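Local coordinates for protein golgin subfamily A member 4 (PDB 1UPT) that binds small GTPases and takes part in vesicular trafficking at the Golgi apparatus, including transport from endosomes to the Golgi, at residues L34-D38 with D39-K43. Sequence-based numbering, arbitrary orientation.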
loop_
_atom_site.group_PDB
_atom_site.type_symbol
_atom_site.label_atom_id
_atom_site.label_comp_id
_atom_site.label_asym_id
_atom_site.label_seq_id
_atom_site.Cartn_x
_atom_site.Cartn_y
_atom_site.Cartn_z
ATOM N N LEU B 34 6.500 0.294 1.556
ATOM C CA LEU B 34 6.409 -1.149 1.349
ATOM C C LEU B 34 7.707 -1.781 0.861
ATOM O O LEU B 34 7.724 -2.940 0.507
ATOM C CB LEU B 34 5.255 -1.463 0.386
ATOM C CG LEU B 34 3.851 -1.293 0.987
ATOM C CD1 LEU B 34 2.827 -1.265 -0.114
ATOM C CD2 LEU B 34 3.525 -2.400 2.003
ATOM N N LYS B 35 8.792 -1.005 0.822
ATOM C CA LYS B 35 10.123 -1.546 0.541
ATOM C C LYS B 35 10.230 -2.296 -0.793
ATOM O O LYS B 35 10.812 -3.386 -0.867
ATOM C CB LYS B 35 10.553 -2.452 1.688
ATOM C CG LYS B 35 10.136 -1.946 3.066
ATOM C CD LYS B 35 11.292 -1.496 3.897
ATOM C CE LYS B 35 10.947 -1.535 5.389
ATOM N NZ LYS B 35 11.589 -0.419 6.104
ATOM N N PHE B 36 9.686 -1.685 -1.836
ATOM C CA PHE B 36 9.749 -2.219 -3.192
ATOM C C PHE B 36 11.202 -2.180 -3.638
ATOM O O PHE B 36 11.929 -1.263 -3.241
ATOM C CB PHE B 36 8.984 -1.334 -4.198
ATOM C CG PHE B 36 7.522 -1.634 -4.326
ATOM C CD1 PHE B 36 6.672 -1.496 -3.237
ATOM C CD2 PHE B 36 6.969 -1.930 -5.568
ATOM C CE1 PHE B 36 5.321 -1.725 -3.354
ATOM C CE2 PHE B 36 5.615 -2.165 -5.697
ATOM C CZ PHE B 36 4.783 -2.064 -4.580
ATOM N N PRO B 37 11.612 -3.127 -4.479
ATOM C CA PRO B 37 12.952 -3.096 -5.078
ATOM C C PRO B 37 13.038 -1.972 -6.081
ATOM O O PRO B 37 12.041 -1.656 -6.717
ATOM C CB PRO B 37 13.068 -4.456 -5.775
ATOM C CG PRO B 37 11.673 -4.882 -6.065
ATOM C CD PRO B 37 10.835 -4.291 -4.939
ATOM N N ASP B 38 14.209 -1.363 -6.215
ATOM C CA ASP B 38 14.327 -0.187 -7.031
ATOM C C ASP B 38 13.992 -0.426 -8.504
ATOM O O ASP B 38 13.541 0.492 -9.145
ATOM C CB ASP B 38 15.704 0.455 -6.885
ATOM C CG ASP B 38 15.744 1.838 -7.484
ATOM O OD1 ASP B 38 16.559 2.050 -8.410
ATOM O OD2 ASP B 38 14.951 2.760 -7.145
ATOM N N ASP B 39 14.186 -1.620 -9.054
ATOM C CA ASP B 39 13.785 -1.845 -10.463
ATOM C C ASP B 39 12.264 -1.663 -10.657
ATOM O O ASP B 39 11.810 -1.037 -11.630
ATOM C CB ASP B 39 14.195 -3.232 -10.980
ATOM C CG ASP B 39 13.532 -4.379 -10.205
ATOM O OD1 ASP B 39 12.805 -5.204 -10.828
ATOM O OD2 ASP B 39 13.678 -4.516 -8.965
ATOM N N GLN B 40 11.481 -2.217 -9.742
ATOM C CA GLN B 40 10.016 -2.102 -9.828
ATOM C C GLN B 40 9.555 -0.667 -9.552
ATOM O O GLN B 40 8.655 -0.162 -10.190
ATOM C CB GLN B 40 9.363 -3.063 -8.840
ATOM C CG GLN B 40 9.531 -4.552 -9.162
ATOM C CD GLN B 40 8.618 -5.402 -8.282
ATOM O OE1 GLN B 40 8.256 -4.964 -7.186
ATOM N NE2 GLN B 40 8.204 -6.576 -8.773
ATOM N N THR B 41 10.213 0.001 -8.619
ATOM C CA THR B 41 9.916 1.368 -8.298
ATOM C C THR B 41 10.161 2.248 -9.506
ATOM O O THR B 41 9.322 3.054 -9.865
ATOM C CB THR B 41 10.794 1.816 -7.093
ATOM O OG1 THR B 41 10.452 1.062 -5.914
ATOM C CG2 THR B 41 10.543 3.264 -6.744
ATOM N N GLN B 42 11.284 2.069 -10.190
ATOM C CA GLN B 42 11.562 2.926 -11.328
ATOM C C GLN B 42 10.584 2.634 -12.459
ATOM O O GLN B 42 10.185 3.553 -13.153
ATOM C CB GLN B 42 13.048 2.838 -11.753
ATOM C CG GLN B 42 14.027 3.478 -10.714
ATOM C CD GLN B 42 13.541 4.797 -10.073
ATOM O OE1 GLN B 42 13.250 5.779 -10.769
ATOM N NE2 GLN B 42 13.447 4.805 -8.743
ATOM N N LYS B 43 10.125 1.390 -12.608
ATOM C CA LYS B 43 9.127 1.092 -13.649
ATOM C C LYS B 43 7.814 1.813 -13.374
ATOM O O LYS B 43 7.201 2.368 -14.281
ATOM C CB LYS B 43 8.879 -0.417 -13.786
ATOM C CG LYS B 43 9.929 -1.141 -14.638
ATOM C CD LYS B 43 9.437 -2.512 -15.126
ATOM C CE LYS B 43 10.511 -3.251 -15.928
ATOM N NZ LYS B 43 11.729 -3.538 -15.080
#
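Thr41 grips the carbonyl oxygen of Pro37 twice at the start of helix 38-57 of the GRIP domain, where Pro37 is the N-cap residue. Thr41 N reaches Pro37 O at 3.1 Å, in the carbonyl plane, while Thr41 OG1 donates to the same oxygen at 3.2 Å from above that plane. With OG1 beside its own backbone N (chi1 -64°), the hydroxyl faces back toward the preceding turn. One residue on, the backbone bond from Gln42 N to Asp38 O, 2.9 Å long, is accompanied by a side-chain bond from Gln42 NE2 to Asp38 OD2 at 3.0 Å. The amide nitrogen comes to the syn side of OD2, tilted out of the carboxylate plane, and a bend at chi2 (-40°) folds the Gln42 amide back toward it, the carboxylate and amide planes inclined by 40°. Gln40 packs on Pro37: its extended chain crosses Pro37 CG, with OE1 3.5 Å from Pro37 CD and 3.7 Å from Phe36 CD2. The buried Phe36 side chain also touches Thr31 of helix 23-33 and packs on Phe15 of the second subunit. Residues 34-37 link helix 23-33 to helix 38-57. Phe36 CB sits 3.3 Å from Thr41 OG1, the same hydroxyl that donates to Pro37 O.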